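Local coordinates for protein Nrps/pks (Streptomyces albus, PDB 4OPF) that probably catalyses decarboxylative Claisen condensation, lengthening the growing chain as a ketosynthase domain of the AT-less type I polyketide synthase that makes oxazolomycin, at residues A241-V245 with G416-P420; T346-L350 with L389-V393. All coordinates share one frame; numbering follows the deposited sequence.

Both contacts lie in one chain of the thiolase-like ketosynthase fold, and both are tied to its large mixed sheet. Contact 1 sits at the surface, about 22 Å from the centre of the chain to its own centre; contact 2 lies about 11 Å from that centre. Along the chain the order is 241-245, 346-350, 389-393, 416-420, so contact 1 brackets contact 2. Their centres are 19 Å apart and their nearest atoms about 7 Å. Strand 401-408, the immediate neighbour of both 247-256 and 390-396, links the two regions. Contact 2 thus belongs to the buried layer of helix 338-352 on the sheet, while contact 1 lays the C-terminal tail against the surface turn between helix 235-241 and strand 247-256.

Contact 1 of 2, residues A241-V245 with G416-P420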
loop_
_atom_site.group_PDB
_atom_site.type_symbol
_atom_site.label_atom_id
_atom_site.label_comp_id
_atom_site.label_asym_id
_atom_site.label_seq_id
_atom_site.Cartn_x
_atom_site.Cartn_y
_atom_site.Cartn_z
ATOM N N ALA A 241 -2.108 -2.218 28.065
ATOM C CA ALA A 241 -3.343 -2.991 28.111
ATOM C C ALA A 241 -3.157 -4.384 28.656
ATOM O O ALA A 241 -4.106 -5.130 28.742
ATOM C CB ALA A 241 -3.992 -3.059 26.735
ATOM N N GLY A 242 -1.938 -4.767 29.002
ATOM C CA GLY A 242 -1.681 -6.122 29.417
ATOM C C GLY A 242 -1.750 -7.152 28.295
ATOM O O GLY A 242 -1.992 -8.334 28.568
ATOM N N ASP A 243 -1.491 -6.738 27.050
ATOM C CA ASP A 243 -1.513 -7.695 25.950
ATOM C C ASP A 243 -0.365 -8.670 26.031
ATOM O O ASP A 243 0.695 -8.358 26.547
ATOM C CB ASP A 243 -1.487 -6.991 24.587
ATOM C CG ASP A 243 -2.755 -6.182 24.318
ATOM O OD1 ASP A 243 -3.874 -6.601 24.734
ATOM O OD2 ASP A 243 -2.636 -5.101 23.705
ATOM N N ARG A 244 -0.545 -9.829 25.425
ATOM C CA ARG A 244 0.574 -10.719 25.132
ATOM C C ARG A 244 1.528 -10.003 24.147
ATOM O O ARG A 244 1.084 -9.208 23.286
ATOM C CB ARG A 244 0.031 -11.995 24.487
ATOM C CG ARG A 244 -1.120 -12.674 25.251
ATOM C CD ARG A 244 -1.538 -13.971 24.593
ATOM N NE ARG A 244 -0.565 -15.019 24.831
ATOM C CZ ARG A 244 -0.411 -16.104 24.096
ATOM N NH1 ARG A 244 -1.141 -16.293 23.016
ATOM N NH2 ARG A 244 0.523 -16.994 24.427
ATOM N N VAL A 245 2.830 -10.158 24.321
ATOM C CA VAL A 245 3.772 -9.625 23.386
ATOM C C VAL A 245 4.674 -10.762 23.019
ATOM O O VAL A 245 5.547 -11.116 23.789
ATOM C CB VAL A 245 4.628 -8.503 23.995
ATOM C CG1 VAL A 245 5.653 -8.040 22.968
ATOM C CG2 VAL A 245 3.769 -7.327 24.447
ATOM N N GLY A 416 2.178 -8.970 29.902
ATOM C CA GLY A 416 2.074 -10.348 29.460
ATOM C C GLY A 416 0.741 -11.046 29.720
ATOM O O GLY A 416 0.458 -12.029 29.040
ATOM N N ARG A 417 -0.082 -10.525 30.652
ATOM C CA ARG A 417 -1.296 -11.202 31.200
ATOM C C ARG A 417 -2.704 -10.818 30.618
ATOM O O ARG A 417 -3.533 -10.192 31.276
ATOM C CB ARG A 417 -1.315 -11.041 32.728
ATOM C CG ARG A 417 -1.171 -9.601 33.221
ATOM C CD ARG A 417 -1.756 -9.391 34.622
ATOM N NE ARG A 417 -1.061 -8.338 35.378
ATOM C CZ ARG A 417 -1.490 -7.784 36.518
ATOM N NH1 ARG A 417 -0.756 -6.842 37.110
ATOM N NH2 ARG A 417 -2.643 -8.148 37.076
ATOM N N ARG A 418 -2.908 -11.158 29.353
ATOM C CA ARG A 418 -4.199 -11.418 28.745
ATOM C C ARG A 418 -3.979 -12.851 28.270
ATOM O O ARG A 418 -2.894 -13.200 27.854
ATOM C CB ARG A 418 -4.426 -10.524 27.527
ATOM C CG ARG A 418 -5.872 -10.270 27.154
ATOM C CD ARG A 418 -5.998 -9.275 26.017
ATOM N NE ARG A 418 -6.880 -8.156 26.333
ATOM C CZ ARG A 418 -8.202 -8.090 26.112
ATOM N NH1 ARG A 418 -8.852 -6.988 26.445
ATOM N NH2 ARG A 418 -8.911 -9.077 25.560
ATOM N N ALA A 419 -4.982 -13.697 28.356
ATOM C CA ALA A 419 -4.791 -15.108 28.058
ATOM C C ALA A 419 -5.389 -15.391 26.693
ATOM O O ALA A 419 -6.415 -14.831 26.358
ATOM C CB ALA A 419 -5.513 -15.946 29.108
ATOM N N PRO A 420 -4.791 -16.314 25.942
ATOM C CA PRO A 420 -5.409 -16.717 24.691
ATOM C C PRO A 420 -6.814 -17.306 24.868
ATOM O O PRO A 420 -7.064 -17.963 25.850
ATOM C CB PRO A 420 -4.435 -17.761 24.134
ATOM C CG PRO A 420 -3.646 -18.272 25.312
ATOM C CD PRO A 420 -3.687 -17.208 26.360
HETATM O O HOH W 1 2.463 -6.736 28.223
#
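The turn that leaves helix 235-241 and leads into strand 247-256 is met at the surface by the C-terminal tail, with Arg244 and Asp243 meeting Arg418 and Pro420. Arg244 lays its aliphatic stem on the tail backbone, Arg244 CG lying 3.2 Å from Arg418 O. Its CG is anti to the carbonyl carbon, and a bend at chi3 (74°) then brings one guanidinium face up to Pro420. Pro420 CG stands 3.9 Å above that face of the Arg244 guanidinium, offset toward its rim, and the two side chains cross at about a right angle. An arginine suits the place because its stem packs on the tail while NH1 forms a salt bridge with Asp94; an alanine here would probably leave Asp94 without that mate and the Pro420 ring without its flat neighbour.

Helix 235-241 ends in a Schellman motif at Gly242, whose positive phi is easy for a residue without a side chain, and Gly242 O comes 3.4 Å from Arg418 CB. Next to it, the Asp243 and Arg418 side chains lie side by side, carboxylate and guanidinium planes 55° apart. The salt bridge between Asp243 OD1 and Arg418 NE is long at 3.7 Å. Each group has other partners: the carboxylate holds Lys233 and the Tyr97 hydroxyl, while the guanidinium reaches Glu101 and Gly96 O and makes a cation-pi contact with Tyr97. One water bridges the backbones, donating to Asp243 O at 2.9 Å and accepting from Gly416 N at 2.8 Å.

Contact 2 of 2, residues T346-L350 with L389-V393; sequences TVLML and LLAAV
Methyl groups carry the contact: those of Leu350 and Thr346 meet Leu389, Ala391 and Val393. Leu350 works through one branch, its CD2 lying 4.1 Å from Leu389 CD2. The same Leu350 methyl rests 3.6 Å from Leu389 O, against the backbone just before the strand, and a leucine suits the place because this branch reaches that far. Thr346 turns its methyl to the strand, CG2 being anti to the backbone N, and Thr346 CG2 meets Ala391 CB at 3.3 Å, tighter than usual for two carbons. A small alanine suits this spot, since the threonine methyl already presses on its CB. Thr346 OG1 makes a van der Waals contact with Val393 CG2 at 3.5 Å, the two side chains passing in opposite directions.

The one polar group here, the Thr346 hydroxyl, bonds back along its own helix to Gly342 O, which satisfies it in the buried interface.

The helix and strand segments run almost antiparallel (171°), their axes 9.1 Å apart. Strand 390-396 lies between 401-408 and 291-293, and Thr346 touches both, at Leu407 and Glu293. Helix 24-33 meets helix 338-352 through Leu348 on Tyr27 and Trp28 and Met349 on Trp28.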
loop_
_atom_site.group_PDB
_atom_site.type_symbol
_atom_site.label_atom_id
_atom_site.label_comp_id
_atom_site.label_asym_id
_atom_site.label_seq_id
_atom_site.Cartn_x
_atom_site.Cartn_y
_atom_site.Cartn_z
ATOM N N THR A 346 10.585 -16.676 12.806
ATOM C CA THR A 346 11.460 -15.844 13.620
ATOM C C THR A 346 10.816 -15.399 14.922
ATOM O O THR A 346 11.498 -15.373 15.921
ATOM C CB THR A 346 11.867 -14.615 12.817
ATOM O OG1 THR A 346 12.554 -15.075 11.656
ATOM C CG2 THR A 346 12.816 -13.806 13.574
ATOM N N VAL A 347 9.510 -15.051 14.914
ATOM C CA VAL A 347 8.824 -14.688 16.125
ATOM C C VAL A 347 8.799 -15.880 17.048
ATOM O O VAL A 347 9.039 -15.753 18.229
ATOM C CB VAL A 347 7.380 -14.189 15.858
ATOM C CG1 VAL A 347 6.590 -14.130 17.166
ATOM C CG2 VAL A 347 7.426 -12.849 15.101
ATOM N N LEU A 348 8.518 -17.049 16.519
ATOM C CA LEU A 348 8.519 -18.237 17.355
ATOM C C LEU A 348 9.917 -18.565 17.950
ATOM O O LEU A 348 10.039 -18.976 19.121
ATOM C CB LEU A 348 7.998 -19.422 16.561
ATOM C CG LEU A 348 6.517 -19.370 16.231
ATOM C CD1 LEU A 348 6.171 -20.509 15.287
ATOM C CD2 LEU A 348 5.706 -19.521 17.501
HETATM N N MSE A 349 10.951 -18.406 17.146
HETATM C CA MSE A 349 12.335 -18.581 17.627
HETATM C C MSE A 349 12.639 -17.653 18.758
HETATM O O MSE A 349 13.206 -18.070 19.757
HETATM C CB MSE A 349 13.311 -18.333 16.505
HETATM C CG MSE A 349 13.431 -19.608 15.651
HETATM SE SE MSE A 349 14.621 -19.248 14.112
HETATM C CE MSE A 349 16.017 -18.347 15.133
ATOM N N LEU A 350 12.297 -16.371 18.602
ATOM C CA LEU A 350 12.554 -15.331 19.622
ATOM C C LEU A 350 11.789 -15.595 20.907
ATOM O O LEU A 350 12.345 -15.565 22.015
ATOM C CB LEU A 350 12.207 -13.936 19.091
ATOM C CG LEU A 350 13.134 -13.393 18.018
ATOM C CD1 LEU A 350 12.465 -12.206 17.320
ATOM C CD2 LEU A 350 14.476 -12.961 18.608
ATOM N N LEU A 389 18.718 -11.028 21.698
ATOM C CA LEU A 389 17.538 -11.626 21.090
ATOM C C LEU A 389 17.002 -10.704 19.976
ATOM O O LEU A 389 15.978 -10.054 20.150
ATOM C CB LEU A 389 16.456 -11.877 22.129
ATOM C CG LEU A 389 16.564 -13.174 22.897
ATOM C CD1 LEU A 389 15.586 -13.141 24.072
ATOM C CD2 LEU A 389 16.260 -14.358 21.981
ATOM N N LEU A 390 17.728 -10.669 18.872
ATOM C CA LEU A 390 17.382 -9.926 17.701
ATOM C C LEU A 390 17.616 -10.805 16.472
ATOM O O LEU A 390 18.601 -11.541 16.401
ATOM C CB LEU A 390 18.233 -8.676 17.567
ATOM C CG LEU A 390 17.858 -7.528 18.493
ATOM C CD1 LEU A 390 19.073 -6.692 18.813
ATOM C CD2 LEU A 390 16.843 -6.592 17.861
ATOM N N ALA A 391 16.665 -10.729 15.551
ATOM C CA ALA A 391 16.659 -11.459 14.304
ATOM C C ALA A 391 16.093 -10.615 13.159
ATOM O O ALA A 391 15.418 -9.602 13.374
ATOM C CB ALA A 391 15.864 -12.752 14.476
ATOM N N ALA A 392 16.415 -10.998 11.940
ATOM C CA ALA A 392 15.953 -10.290 10.764
ATOM C C ALA A 392 15.419 -11.274 9.728
ATOM O O ALA A 392 15.705 -12.495 9.784
ATOM C CB ALA A 392 17.034 -9.451 10.160
ATOM N N VAL A 393 14.611 -10.737 8.811
ATOM C CA VAL A 393 13.930 -11.489 7.779
ATOM C C VAL A 393 14.004 -10.708 6.500
ATOM O O VAL A 393 13.722 -9.542 6.470
ATOM C CB VAL A 393 12.463 -11.702 8.100
ATOM C CG1 VAL A 393 11.837 -12.646 7.060
ATOM C CG2 VAL A 393 12.284 -12.373 9.434
#